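Local coordinates for NMB1025 protein (Neisseria meningitidis serogroup B, PDB 3KJJ) that is of unknown function but belongs to the YjgF/RutC family, some of whose trimeric members deaminate reactive imines, an activity it may share, at residues Val72-Asp77 and Val103-Ala108; Ala44-Asp49 and Glu111-Ile116; Leu29-Gly34 and Lys117-Lys122; Ala66-Ala71 and Arg96-Ala101. One frame throughout, in Å; residues are numbered along the deposited sequence. Where two conformers were deposited one is given.

Contact 1: residues Val72-Asp77 and Val103-Ala108; sequences VIYLRD and VEARLA
Val103 N gives its hydrogen to Ile73 O at 3.0 Å, Leu75 N reaches Val103 O, and Ala105 N closes on Leu75 O at 2.8 Å; the second strand ends at Glu104. Tyr74 and Val103 project in the same direction from one face of the sheet: Val103 CG1 is anti to its carbonyl carbon (chi1 -52°), which leaves CG2 to meet Tyr74 CD1 at 3.6 Å. Ala105 CB approaches the same ring carbon obliquely, while Leu107 CD2 packs on Tyr74 CB. The parallel pairing belongs to a beta-alpha-beta unit in which helix 81-91 connects strands 68-75 and 99-104, and Ile73 and Leu75 on the other face pack against Met84 of that helix. Beyond the strand ends two arginines take over. The guanidinium groups of Arg76 and Arg106 stack, centres 4.0 Å apart and planes 27° from parallel, with Arg76 NH2 over the centre of its partner. This sets like charges together, Arg76 NH2 3.5 Å from Arg106 NH1, probably eased by Glu104 of a neighbouring subunit, which packs on Arg106. An extended chain from CG to NE, with CG anti to the backbone N (chi1 173°), carries Arg76 there. One water accepts from Arg76 NH1 at 2.8 Å and from Leu107 N, which ties the stack to the backbone. Glu104 reaches past Leu75 O with its CG, and its OE1 accepts from Met78 N, while Asp77 OD2 accepts from Gly79 N; these N-H groups probably offset the carboxylates' approach (Asp77 OD2 to Glu104 OE1 4.3 Å). Tyr74 also meets Tyr74 of a neighbouring subunit.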
loop_
_atom_site.group_PDB
_atom_site.type_symbol
_atom_site.label_atom_id
_atom_site.label_comp_id
_atom_site.label_asym_id
_atom_site.label_seq_id
_atom_site.Cartn_x
_atom_site.Cartn_y
_atom_site.Cartn_z
ATOM N N VAL B 72 -5.299 -1.175 -4.595
ATOM C CA VAL B 72 -4.656 -2.478 -4.554
ATOM C C VAL B 72 -5.774 -3.490 -4.411
ATOM O O VAL B 72 -6.643 -3.359 -3.541
ATOM C CB VAL B 72 -3.648 -2.621 -3.403
ATOM C CG1 VAL B 72 -2.904 -3.964 -3.502
ATOM C CG2 VAL B 72 -2.663 -1.481 -3.415
ATOM N N ILE B 73 -5.756 -4.475 -5.303
ATOM C CA ILE B 73 -6.778 -5.494 -5.361
ATOM C C ILE B 73 -6.110 -6.798 -5.002
ATOM O O ILE B 73 -5.140 -7.206 -5.642
ATOM C CB ILE B 73 -7.408 -5.599 -6.765
ATOM C CG1 ILE B 73 -8.057 -4.264 -7.166
ATOM C CG2 ILE B 73 -8.456 -6.741 -6.813
ATOM C CD1 ILE B 73 -8.302 -4.145 -8.678
ATOM N N TYR B 74 -6.615 -7.409 -3.942
ATOM C CA TYR B 74 -6.126 -8.680 -3.480
ATOM C C TYR B 74 -7.177 -9.699 -3.907
ATOM O O TYR B 74 -8.352 -9.539 -3.603
ATOM C CB TYR B 74 -5.961 -8.646 -1.961
ATOM C CG TYR B 74 -4.956 -7.635 -1.441
ATOM C CD1 TYR B 74 -3.582 -7.867 -1.535
ATOM C CD2 TYR B 74 -5.381 -6.449 -0.829
ATOM C CE1 TYR B 74 -2.662 -6.940 -1.057
ATOM C CE2 TYR B 74 -4.472 -5.525 -0.359
ATOM C CZ TYR B 74 -3.118 -5.774 -0.473
ATOM O OH TYR B 74 -2.218 -4.858 0.007
ATOM N N LEU B 75 -6.762 -10.718 -4.647
ATOM C CA LEU B 75 -7.651 -11.838 -4.949
ATOM C C LEU B 75 -7.145 -13.068 -4.228
ATOM O O LEU B 75 -5.937 -13.275 -4.135
ATOM C CB LEU B 75 -7.707 -12.119 -6.454
ATOM C CG LEU B 75 -8.317 -11.056 -7.365
ATOM C CD1 LEU B 75 -7.991 -11.395 -8.824
ATOM C CD2 LEU B 75 -9.831 -10.942 -7.160
ATOM N N ARG B 76 -8.074 -13.880 -3.730
ATOM C CA ARG B 76 -7.750 -15.151 -3.104
ATOM C C ARG B 76 -7.136 -16.109 -4.128
ATOM O O ARG B 76 -6.242 -16.905 -3.812
ATOM C CB ARG B 76 -9.005 -15.769 -2.483
ATOM C CG ARG B 76 -8.779 -17.179 -1.953
ATOM C CD ARG B 76 -10.056 -17.846 -1.478
ATOM N NE ARG B 76 -9.759 -19.136 -0.857
ATOM C CZ ARG B 76 -9.245 -19.296 0.360
ATOM N NH1 ARG B 76 -8.969 -18.246 1.120
ATOM N NH2 ARG B 76 -9.020 -20.516 0.832
ATOM N N ASP B 77 -7.622 -15.997 -5.355
ATOM C CA ASP B 77 -7.287 -16.892 -6.429
ATOM C C ASP B 77 -7.187 -16.102 -7.747
ATOM O O ASP B 77 -8.195 -15.644 -8.267
ATOM C CB ASP B 77 -8.372 -17.981 -6.509
ATOM C CG ASP B 77 -8.009 -19.094 -7.463
ATOM O OD1 ASP B 77 -8.260 -20.273 -7.147
ATOM O OD2 ASP B 77 -7.473 -18.789 -8.538
ATOM N N VAL B 103 -2.689 -8.455 -6.893
ATOM C CA VAL B 103 -1.846 -9.560 -6.428
ATOM C C VAL B 103 -2.693 -10.652 -5.774
ATOM O O VAL B 103 -3.831 -10.420 -5.377
ATOM C CB VAL B 103 -0.678 -9.101 -5.477
ATOM C CG1 VAL B 103 0.144 -7.973 -6.114
ATOM C CG2 VAL B 103 -1.187 -8.679 -4.103
ATOM N N GLU B 104 -2.136 -11.852 -5.696
ATOM C CA GLU B 104 -2.842 -12.956 -5.083
ATOM C C GLU B 104 -2.487 -13.033 -3.612
ATOM O O GLU B 104 -1.318 -13.160 -3.259
ATOM C CB GLU B 104 -2.504 -14.267 -5.784
ATOM C CG GLU B 104 -3.591 -15.325 -5.609
ATOM C CD GLU B 104 -3.151 -16.685 -6.097
ATOM O OE1 GLU B 104 -3.785 -17.220 -7.029
ATOM O OE2 GLU B 104 -2.171 -17.215 -5.543
ATOM N N ALA B 105 -3.504 -12.952 -2.759
ATOM C CA ALA B 105 -3.322 -13.072 -1.313
ATOM C C ALA B 105 -4.605 -13.569 -0.682
ATOM O O ALA B 105 -5.685 -13.072 -0.994
ATOM C CB ALA B 105 -2.933 -11.732 -0.711
ATOM N N ARG B 106 -4.489 -14.542 0.221
ATOM C CA ARG B 106 -5.657 -15.069 0.922
ATOM C C ARG B 106 -6.172 -14.073 1.964
ATOM O O ARG B 106 -5.388 -13.409 2.641
ATOM C CB ARG B 106 -5.334 -16.415 1.574
ATOM C CG ARG B 106 -5.027 -17.506 0.562
ATOM C CD ARG B 106 -5.103 -18.879 1.187
ATOM N NE ARG B 106 -5.408 -19.897 0.187
ATOM C CZ ARG B 106 -5.751 -21.149 0.470
ATOM N NH1 ARG B 106 -5.839 -21.557 1.731
ATOM N NH2 ARG B 106 -6.015 -21.993 -0.510
ATOM N N LEU B 107 -7.493 -13.986 2.094
ATOM C CA LEU B 107 -8.126 -12.982 2.972
ATOM C C LEU B 107 -8.609 -13.576 4.297
ATOM O O LEU B 107 -8.498 -14.797 4.509
ATOM C CB LEU B 107 -9.252 -12.266 2.216
ATOM C CG LEU B 107 -8.817 -11.859 0.799
ATOM C CD1 LEU B 107 -10.012 -11.490 -0.058
ATOM C CD2 LEU B 107 -7.784 -10.744 0.832
ATOM N N ALA B 108 -9.136 -12.724 5.185
ATOM C CA ALA B 108 -9.474 -13.134 6.556
ATOM C C ALA B 108 -10.542 -14.216 6.648
ATOM O O ALA B 108 -10.617 -14.934 7.642
ATOM C CB ALA B 108 -9.844 -11.944 7.417
HETATM O O HOH W 1 -9.900 -15.608 1.108
#

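Contact 2: residues Ala44-Asp49 and Glu111-Ile116; sequences AEQTAD and EWRVEI
Gln46 leaves helix 43-60 toward the chain entering strand 114-121, and its CB makes the first touch, 3.9 Å from Val114 CG1. With CG beside the backbone N (chi1 -72°), the chain is extended beyond CG, which carries the amide to the loop before the strand. There CD is 3.8 Å from Glu111 O and 3.9 Å from Arg113 N. OE1 accepts from Arg113 N at 2.8 Å, the donor lying in the carbonyl plane; the same oxygen is 3.3 Å from Arg113 CB. NE2 donates to Glu111 O at 3.0 Å, and this bond is nearly straight at 170°, with the acceptor only 2° out of the Gln46 amide plane. The two bonds span Trp112, and together they fix the rotation of the amide. NE2 also bonds Gly40 O, which links the side chain to the loop ahead of its own helix. Next to it, Val114 CG1 is 3.8 Å from Thr47 OG1, the two side chains crossing at about a right angle; that hydroxyl bonds Ala43 O one helical turn back. In the conformer described, Arg113 NE forms a salt bridge with Asp80. Helix 43-60 thus lies on the sheet beside helix 81-91: Thr47 touches Met84 and Val87 of the latter, while Val114 rests on Ile73 and Leu75 of strand 68-75.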
loop_
_atom_site.group_PDB
_atom_site.type_symbol
_atom_site.label_atom_id
_atom_site.label_comp_id
_atom_site.label_asym_id
_atom_site.label_seq_id
_atom_site.Cartn_x
_atom_site.Cartn_y
_atom_site.Cartn_z
ATOM N N ALA B 44 -17.360 -11.797 -9.451
ATOM C CA ALA B 44 -18.086 -10.650 -10.003
ATOM C C ALA B 44 -19.076 -10.059 -9.000
ATOM O O ALA B 44 -19.180 -8.836 -8.873
ATOM C CB ALA B 44 -18.812 -11.046 -11.278
ATOM N N GLU B 45 -19.801 -10.935 -8.308
ATOM C CA GLU B 45 -20.790 -10.513 -7.315
ATOM C C GLU B 45 -20.099 -9.825 -6.142
ATOM O O GLU B 45 -20.529 -8.773 -5.697
ATOM C CB GLU B 45 -21.633 -11.700 -6.839
ATOM C CG GLU B 45 -22.682 -12.161 -7.858
ATOM C CD GLU B 45 -23.229 -13.568 -7.588
ATOM O OE1 GLU B 45 -22.985 -14.128 -6.495
ATOM O OE2 GLU B 45 -23.909 -14.116 -8.483
ATOM N N GLN B 46 -19.008 -10.412 -5.669
ATOM C CA GLN B 46 -18.261 -9.849 -4.553
ATOM C C GLN B 46 -17.551 -8.552 -4.930
ATOM O O GLN B 46 -17.530 -7.605 -4.137
ATOM C CB GLN B 46 -17.290 -10.881 -3.981
ATOM C CG GLN B 46 -18.023 -11.987 -3.215
ATOM C CD GLN B 46 -17.081 -12.936 -2.514
ATOM O OE1 GLN B 46 -15.864 -12.831 -2.653
ATOM N NE2 GLN B 46 -17.642 -13.865 -1.743
ATOM N N THR B 47 -17.014 -8.497 -6.149
ATOM C CA THR B 47 -16.342 -7.289 -6.632
ATOM C C THR B 47 -17.358 -6.137 -6.657
ATOM O O THR B 47 -17.054 -5.036 -6.189
ATOM C CB THR B 47 -15.632 -7.497 -8.010
ATOM O OG1 THR B 47 -14.658 -8.553 -7.909
ATOM C CG2 THR B 47 -14.909 -6.223 -8.454
ATOM N N ALA B 48 -18.559 -6.409 -7.177
ATOM C CA ALA B 48 -19.634 -5.415 -7.235
ATOM C C ALA B 48 -19.948 -4.863 -5.849
ATOM O O ALA B 48 -20.033 -3.652 -5.674
ATOM C CB ALA B 48 -20.894 -6.000 -7.865
ATOM N N ASP B 49 -20.132 -5.752 -4.879
ATOM C CA ASP B 49 -20.443 -5.336 -3.510
ATOM C C ASP B 49 -19.350 -4.463 -2.895
ATOM O O ASP B 49 -19.651 -3.486 -2.195
ATOM C CB ASP B 49 -20.696 -6.538 -2.600
ATOM C CG ASP B 49 -21.036 -6.117 -1.176
ATOM O OD1 ASP B 49 -22.169 -5.664 -0.951
ATOM O OD2 ASP B 49 -20.164 -6.228 -0.293
ATOM N N GLU B 111 -14.111 -17.671 2.227
ATOM C CA GLU B 111 -15.101 -17.388 1.189
ATOM C C GLU B 111 -14.971 -16.004 0.531
ATOM O O GLU B 111 -15.634 -15.743 -0.470
ATOM C CB GLU B 111 -16.539 -17.633 1.679
ATOM C CG GLU B 111 -16.851 -17.150 3.086
ATOM C CD GLU B 111 -16.390 -18.112 4.178
ATOM O OE1 GLU B 111 -15.616 -17.676 5.044
ATOM O OE2 GLU B 111 -16.797 -19.298 4.181
ATOM N N TRP B 112 -14.129 -15.132 1.091
ATOM C CA TRP B 112 -13.829 -13.844 0.452
ATOM C C TRP B 112 -12.854 -14.039 -0.699
ATOM O O TRP B 112 -11.747 -14.543 -0.512
ATOM C CB TRP B 112 -13.235 -12.842 1.440
ATOM C CG TRP B 112 -14.129 -12.426 2.578
ATOM C CD1 TRP B 112 -15.482 -12.602 2.691
ATOM C CD2 TRP B 112 -13.719 -11.707 3.747
ATOM N NE1 TRP B 112 -15.932 -12.063 3.875
ATOM C CE2 TRP B 112 -14.871 -11.500 4.537
ATOM C CE3 TRP B 112 -12.481 -11.228 4.209
ATOM C CZ2 TRP B 112 -14.825 -10.836 5.770
ATOM C CZ3 TRP B 112 -12.437 -10.558 5.428
ATOM C CH2 TRP B 112 -13.605 -10.371 6.197
ATOM N N ARG B 113 -13.262 -13.604 -1.885
ATOM C CA ARG B 113 -12.480 -13.812 -3.099
ATOM C C ARG B 113 -11.766 -12.537 -3.545
ATOM O O ARG B 113 -10.890 -12.580 -4.421
ATOM C CB ARG B 113 -13.382 -14.351 -4.214
ATOM C CG ARG B 113 -14.258 -15.521 -3.777
ATOM C CD ARG B 113 -14.554 -16.449 -4.923
ATOM N NE ARG B 113 -13.332 -17.020 -5.478
ATOM C CZ ARG B 113 -12.830 -18.199 -5.126
ATOM N NH1 ARG B 113 -11.719 -18.639 -5.696
ATOM N NH2 ARG B 113 -13.448 -18.940 -4.217
ATOM N N VAL B 114 -12.143 -11.405 -2.932
ATOM C CA VAL B 114 -11.586 -10.091 -3.283
ATOM C C VAL B 114 -11.621 -9.101 -2.110
ATOM O O VAL B 114 -12.523 -9.131 -1.272
ATOM C CB VAL B 114 -12.281 -9.485 -4.555
ATOM C CG1 VAL B 114 -13.785 -9.206 -4.293
ATOM C CG2 VAL B 114 -11.551 -8.233 -5.063
ATOM N N GLU B 115 -10.604 -8.249 -2.057
ATOM C CA GLU B 115 -10.521 -7.160 -1.100
ATOM C C GLU B 115 -9.842 -6.014 -1.837
ATOM O O GLU B 115 -8.843 -6.219 -2.520
ATOM C CB GLU B 115 -9.715 -7.584 0.145
ATOM C CG GLU B 115 -9.593 -6.519 1.242
ATOM C CD GLU B 115 -9.038 -7.063 2.560
ATOM O OE1 GLU B 115 -9.068 -8.292 2.779
ATOM O OE2 GLU B 115 -8.582 -6.254 3.393
ATOM N N ILE B 116 -10.391 -4.808 -1.721
ATOM C CA ILE B 116 -9.819 -3.661 -2.431
ATOM C C ILE B 116 -9.521 -2.535 -1.451
ATOM O O ILE B 116 -10.396 -2.122 -0.670
ATOM C CB ILE B 116 -10.725 -3.176 -3.593
ATOM C CG1 ILE B 116 -10.993 -4.323 -4.575
ATOM C CG2 ILE B 116 -10.101 -1.962 -4.307
ATOM C CD1 ILE B 116 -11.988 -4.002 -5.704
#

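Contact 3: residues Leu29-Gly34 and Lys117-Lys122; sequences LIFLSG and KITAVK
Leu29 begins the antiparallel pairing of strand 29-32 with the 117-121 part of strand 114-121, the axes of these short pieces approaching to 4.5 Å at 159°; its CA approaches Ala120 O in a CA-H...O contact. At Ile30, a hydrogen-bonded pair with Ala120, N donates to Ala120 O at 2.8 Å and Ala120 N donates back to Ile30 O. CD1 of Ile30 extends to Lys122 N at 3.6 Å. Phe31 turns to the opposite face alongside Thr119. Its ring takes Thr119 CG2 over one face, 4.1 Å from the centroid and 24° off the normal, a CH-pi contact; with CG2 anti to the backbone N of Thr119, the methyl is the branch that meets the ring. Leu32 N binds Ile118 O at 2.9 Å, and Leu32 CD1 rests on Ile118 CB. Past Leu32 the pairing becomes indirect: a water accepts, weakly, from Ile118 N and donates to Ser33 O. Lys117 folds back at chi2 (92°), bringing CD to 3.6 Å from Gly34 N and NZ to a weak, long bond with Leu32 O. The stronger partner of NZ is Asp70 of a neighbouring subunit, a salt bridge. The chemistry thus differs by face: Ile30, Leu32 and Ala120 pack toward helix 43-60 and nearby loops, Leu29, Phe31 and Thr119 against other subunits, and the Lys117 end adds a charge.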
loop_
_atom_site.group_PDB
_atom_site.type_symbol
_atom_site.label_atom_id
_atom_site.label_comp_id
_atom_site.label_asym_id
_atom_site.label_seq_id
_atom_site.Cartn_x
_atom_site.Cartn_y
_atom_site.Cartn_z
ATOM N N LEU B 29 -6.072 13.956 1.638
ATOM C CA LEU B 29 -5.935 12.526 1.301
ATOM C C LEU B 29 -6.883 11.666 2.109
ATOM O O LEU B 29 -7.217 11.996 3.244
ATOM C CB LEU B 29 -4.511 12.018 1.526
ATOM C CG LEU B 29 -3.374 12.570 0.675
ATOM C CD1 LEU B 29 -2.039 12.161 1.275
ATOM C CD2 LEU B 29 -3.473 12.151 -0.779
ATOM N N ILE B 30 -7.273 10.538 1.524
ATOM C CA ILE B 30 -8.272 9.649 2.106
ATOM C C ILE B 30 -7.751 8.216 1.982
ATOM O O ILE B 30 -7.354 7.796 0.896
ATOM C CB ILE B 30 -9.619 9.795 1.367
ATOM C CG1 ILE B 30 -10.268 11.150 1.692
ATOM C CG2 ILE B 30 -10.579 8.631 1.706
ATOM C CD1 ILE B 30 -11.278 11.615 0.654
ATOM N N PHE B 31 -7.727 7.496 3.099
ATOM C CA PHE B 31 -7.316 6.099 3.119
ATOM C C PHE B 31 -8.510 5.243 3.546
ATOM O O PHE B 31 -9.071 5.444 4.624
ATOM C CB PHE B 31 -6.113 5.909 4.060
ATOM C CG PHE B 31 -4.862 6.597 3.589
ATOM C CD1 PHE B 31 -3.896 5.895 2.876
ATOM C CD2 PHE B 31 -4.656 7.953 3.845
ATOM C CE1 PHE B 31 -2.729 6.525 2.433
ATOM C CE2 PHE B 31 -3.498 8.594 3.402
ATOM C CZ PHE B 31 -2.533 7.879 2.701
ATOM N N LEU B 32 -8.936 4.322 2.686
ATOM C CA LEU B 32 -9.999 3.388 3.071
ATOM C C LEU B 32 -9.392 2.090 3.622
ATOM O O LEU B 32 -8.370 1.623 3.109
ATOM C CB LEU B 32 -10.912 3.066 1.887
ATOM C CG LEU B 32 -11.655 4.146 1.092
ATOM C CD1 LEU B 32 -12.750 3.505 0.206
ATOM C CD2 LEU B 32 -12.276 5.196 2.003
ATOM N N SER B 33 -10.016 1.518 4.655
ATOM C CA SER B 33 -9.706 0.144 5.069
ATOM C C SER B 33 -9.908 -0.723 3.833
ATOM O O SER B 33 -10.652 -0.357 2.925
ATOM C CB SER B 33 -10.651 -0.345 6.194
ATOM O OG SER B 33 -10.209 0.047 7.486
ATOM N N GLY B 34 -9.235 -1.870 3.795
ATOM C CA GLY B 34 -9.522 -2.874 2.788
ATOM C C GLY B 34 -10.978 -3.284 2.873
ATOM O O GLY B 34 -11.481 -3.679 3.938
ATOM N N LYS B 117 -8.273 -2.072 -1.504
ATOM C CA LYS B 117 -7.746 -1.024 -0.646
ATOM C C LYS B 117 -7.509 0.237 -1.466
ATOM O O LYS B 117 -6.728 0.229 -2.419
ATOM C CB LYS B 117 -6.433 -1.488 -0.019
ATOM C CG LYS B 117 -5.741 -0.455 0.878
ATOM C CD LYS B 117 -6.160 -0.618 2.312
ATOM C CE LYS B 117 -5.089 -0.096 3.237
ATOM N NZ LYS B 117 -5.635 0.126 4.605
ATOM N N ILE B 118 -8.163 1.323 -1.061
ATOM C CA ILE B 118 -8.212 2.560 -1.844
ATOM C C ILE B 118 -7.493 3.697 -1.119
ATOM O O ILE B 118 -7.608 3.826 0.104
ATOM C CB ILE B 118 -9.691 3.015 -2.057
ATOM C CG1 ILE B 118 -10.475 2.012 -2.904
ATOM C CG2 ILE B 118 -9.763 4.426 -2.659
ATOM C CD1 ILE B 118 -10.046 1.915 -4.343
ATOM N N THR B 119 -6.759 4.497 -1.898
ATOM C CA THR B 119 -6.289 5.822 -1.515
ATOM C C THR B 119 -6.943 6.822 -2.469
ATOM O O THR B 119 -6.947 6.622 -3.694
ATOM C CB THR B 119 -4.750 5.955 -1.637
ATOM O OG1 THR B 119 -4.114 4.800 -1.068
ATOM C CG2 THR B 119 -4.234 7.223 -0.907
ATOM N N ALA B 120 -7.463 7.915 -1.917
ATOM C CA ALA B 120 -8.204 8.872 -2.723
ATOM C C ALA B 120 -7.937 10.290 -2.252
ATOM O O ALA B 120 -7.222 10.510 -1.267
ATOM C CB ALA B 120 -9.721 8.565 -2.683
ATOM N N VAL B 121 -8.494 11.247 -2.979
ATOM C CA VAL B 121 -8.358 12.647 -2.607
ATOM C C VAL B 121 -9.729 13.284 -2.359
ATOM O O VAL B 121 -10.711 12.948 -3.014
ATOM C CB VAL B 121 -7.491 13.447 -3.630
ATOM C CG1 VAL B 121 -8.236 13.703 -4.927
ATOM C CG2 VAL B 121 -6.992 14.753 -3.020
ATOM N N LYS B 122 -9.781 14.176 -1.373
ATOM C CA LYS B 122 -10.971 14.949 -1.074
ATOM C C LYS B 122 -11.143 16.012 -2.161
ATOM O O LYS B 122 -10.185 16.719 -2.484
ATOM C CB LYS B 122 -10.817 15.606 0.302
ATOM C CG LYS B 122 -12.067 16.293 0.837
ATOM C CD LYS B 122 -11.804 16.885 2.219
ATOM C CE LYS B 122 -12.956 17.763 2.675
ATOM N NZ LYS B 122 -12.891 18.020 4.145
HETATM O O HOH W 2 -5.970 2.722 1.992
HETATM O O HOH W 3 -10.682 0.372 -0.061
#

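Contact 4: residues Ala66-Ala71 and Arg96-Ala101; sequences AHVLDA and RTPARA
Ala99 N bonds Leu69 O, Ala71 N bonds Ala99 O and Ala101 N bonds Ala71 O, the parallel pairing of the beta-alpha-beta unit built from strand 68-75, helix 81-91 and strand 99-104. The short strand pieces 68-71 and 99-101 approach to 4.6 Å, 13° from parallel. Leu69 and Asp70 both face Thr119 of strand 114-121, a classic beta bulge. Packing is closest here: Val68 CG1 meets Pro98 CB at 3.5 Å, and Asp70 OD1 sits 3.4 Å from Ala99 CB; Asp70 of a neighbouring subunit forms a salt bridge with Lys117 of this chain. Trp88 of helix 81-91 backs Ala71 and Pro98, and Ser33 of a neighbouring subunit bonds Arg100 N. Toward Ala66 the join becomes polar and partly exposed. One water bridges the chains, donating to Val68 O and to Arg96 O at 2.9 Å. Arg96 bends at chi3 (54°) and lays NH2 over one face of the His67 ring, offset toward the rim, planes 42° apart; His67 ND1 is bonded to Asp64. NE and NH2 of the same guanidinium both point at Ala66 O: NE donates at 2.8 Å onto a lone pair, NH2 at 3.0 Å, nearly in line with the C=O bond.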
loop_
_atom_site.group_PDB
_atom_site.type_symbol
_atom_site.label_atom_id
_atom_site.label_comp_id
_atom_site.label_asym_id
_atom_site.label_seq_id
_atom_site.Cartn_x
_atom_site.Cartn_y
_atom_site.Cartn_z
ATOM N N ALA B 66 -14.023 8.869 -9.166
ATOM C CA ALA B 66 -13.291 9.691 -10.134
ATOM C C ALA B 66 -12.174 10.479 -9.452
ATOM O O ALA B 66 -11.486 11.264 -10.086
ATOM C CB ALA B 66 -14.256 10.637 -10.848
ATOM N N HIS B 67 -12.007 10.265 -8.150
ATOM C CA HIS B 67 -10.946 10.913 -7.386
ATOM C C HIS B 67 -10.139 9.920 -6.568
ATOM O O HIS B 67 -9.533 10.290 -5.566
ATOM C CB HIS B 67 -11.516 12.028 -6.501
ATOM C CG HIS B 67 -12.044 13.190 -7.282
ATOM N ND1 HIS B 67 -13.295 13.186 -7.860
ATOM C CD2 HIS B 67 -11.482 14.378 -7.606
ATOM C CE1 HIS B 67 -13.483 14.325 -8.502
ATOM N NE2 HIS B 67 -12.399 15.066 -8.364
ATOM N N VAL B 68 -10.136 8.664 -7.017
ATOM C CA VAL B 68 -9.263 7.619 -6.478
ATOM C C VAL B 68 -7.853 7.731 -7.053
ATOM O O VAL B 68 -7.654 7.804 -8.270
ATOM C CB VAL B 68 -9.815 6.210 -6.792
ATOM C CG1 VAL B 68 -8.787 5.127 -6.434
ATOM C CG2 VAL B 68 -11.100 5.990 -6.052
ATOM N N LEU B 69 -6.876 7.728 -6.163
ATOM C CA LEU B 69 -5.489 7.815 -6.554
ATOM C C LEU B 69 -4.911 6.440 -6.868
ATOM O O LEU B 69 -4.242 6.259 -7.887
ATOM C CB LEU B 69 -4.679 8.496 -5.463
ATOM C CG LEU B 69 -4.995 9.983 -5.235
ATOM C CD1 LEU B 69 -4.112 10.539 -4.133
ATOM C CD2 LEU B 69 -4.842 10.803 -6.528
ATOM N N ASP B 70 -5.199 5.476 -5.999
ATOM C CA ASP B 70 -4.523 4.195 -6.027
ATOM C C ASP B 70 -5.470 3.119 -5.506
ATOM O O ASP B 70 -6.263 3.359 -4.589
ATOM C CB ASP B 70 -3.238 4.289 -5.183
ATOM C CG ASP B 70 -2.411 3.004 -5.183
ATOM O OD1 ASP B 70 -1.702 2.742 -6.179
ATOM O OD2 ASP B 70 -2.438 2.281 -4.159
ATOM N N ALA B 71 -5.384 1.938 -6.108
ATOM C CA ALA B 71 -6.181 0.804 -5.683
ATOM C C ALA B 71 -5.299 -0.438 -5.697
ATOM O O ALA B 71 -4.621 -0.707 -6.685
ATOM C CB ALA B 71 -7.367 0.616 -6.626
ATOM N N ARG B 96 -10.091 8.764 -15.914
ATOM C CA ARG B 96 -9.687 9.071 -14.541
ATOM C C ARG B 96 -9.477 7.780 -13.763
ATOM O O ARG B 96 -9.870 7.664 -12.609
ATOM C CB ARG B 96 -10.745 9.948 -13.864
ATOM C CG ARG B 96 -11.100 11.192 -14.660
ATOM C CD ARG B 96 -11.946 12.138 -13.840
ATOM N NE ARG B 96 -11.325 12.463 -12.558
ATOM C CZ ARG B 96 -10.724 13.614 -12.278
ATOM N NH1 ARG B 96 -10.647 14.566 -13.203
ATOM N NH2 ARG B 96 -10.206 13.812 -11.066
ATOM N N THR B 97 -8.847 6.808 -14.411
ATOM C CA THR B 97 -8.623 5.502 -13.805
ATOM C C THR B 97 -7.382 5.567 -12.890
ATOM O O THR B 97 -6.401 6.251 -13.209
ATOM C CB THR B 97 -8.478 4.416 -14.882
ATOM O OG1 THR B 97 -7.352 4.718 -15.709
ATOM C CG2 THR B 97 -9.730 4.361 -15.762
ATOM N N PRO B 98 -7.436 4.892 -11.729
ATOM C CA PRO B 98 -6.373 5.043 -10.733
ATOM C C PRO B 98 -5.130 4.187 -10.989
ATOM O O PRO B 98 -5.174 3.248 -11.798
ATOM C CB PRO B 98 -7.057 4.591 -9.439
ATOM C CG PRO B 98 -8.022 3.557 -9.898
ATOM C CD PRO B 98 -8.543 4.047 -11.226
ATOM N N ALA B 99 -4.030 4.522 -10.311
ATOM C CA ALA B 99 -2.892 3.596 -10.187
ATOM C C ALA B 99 -3.451 2.317 -9.577
ATOM O O ALA B 99 -4.277 2.372 -8.659
ATOM C CB ALA B 99 -1.807 4.170 -9.305
ATOM N N ARG B 100 -3.037 1.172 -10.101
ATOM C CA ARG B 100 -3.632 -0.092 -9.672
ATOM C C ARG B 100 -2.568 -1.175 -9.591
ATOM O O ARG B 100 -1.617 -1.179 -10.364
ATOM C CB ARG B 100 -4.731 -0.523 -10.645
ATOM C CG ARG B 100 -5.728 -1.505 -10.066
ATOM C CD ARG B 100 -6.700 -2.030 -11.109
ATOM N NE ARG B 100 -6.191 -3.228 -11.769
ATOM C CZ ARG B 100 -6.939 -4.209 -12.266
ATOM N NH1 ARG B 100 -8.272 -4.179 -12.177
ATOM N NH2 ARG B 100 -6.342 -5.245 -12.833
ATOM N N ALA B 101 -2.721 -2.062 -8.619
ATOM C CA ALA B 101 -1.927 -3.279 -8.562
ATOM C C ALA B 101 -2.851 -4.428 -8.189
ATOM O O ALA B 101 -3.809 -4.254 -7.433
ATOM C CB ALA B 101 -0.778 -3.131 -7.566
HETATM O O HOH W 4 -9.367 9.032 -10.092
#

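Contacts 1 and 4 are successive lengths of one pairing, strands 68-75 and 99-104, joined where Ile73 N meets Ala101 O; each passes from a buried backbone-bonded part to arginine chemistry at its outer end. Contact 3 sits nearest the chain's centre and is largely buried, pairing strand 114-121 antiparallel to 29-32. Contact 2, only partly buried against the buried contacts 1, 3 and 4, uses the other end of strand 114-121 and differs in kind: a helix side chain bonds the backbone. Strand 114-121 unites them all, bordering strand 68-75 through Glu115 O to Tyr74 N and Thr119 O to Leu69 N. Contacts 1, 3 and 4 also reach neighbouring subunits extensively, contact 2 little.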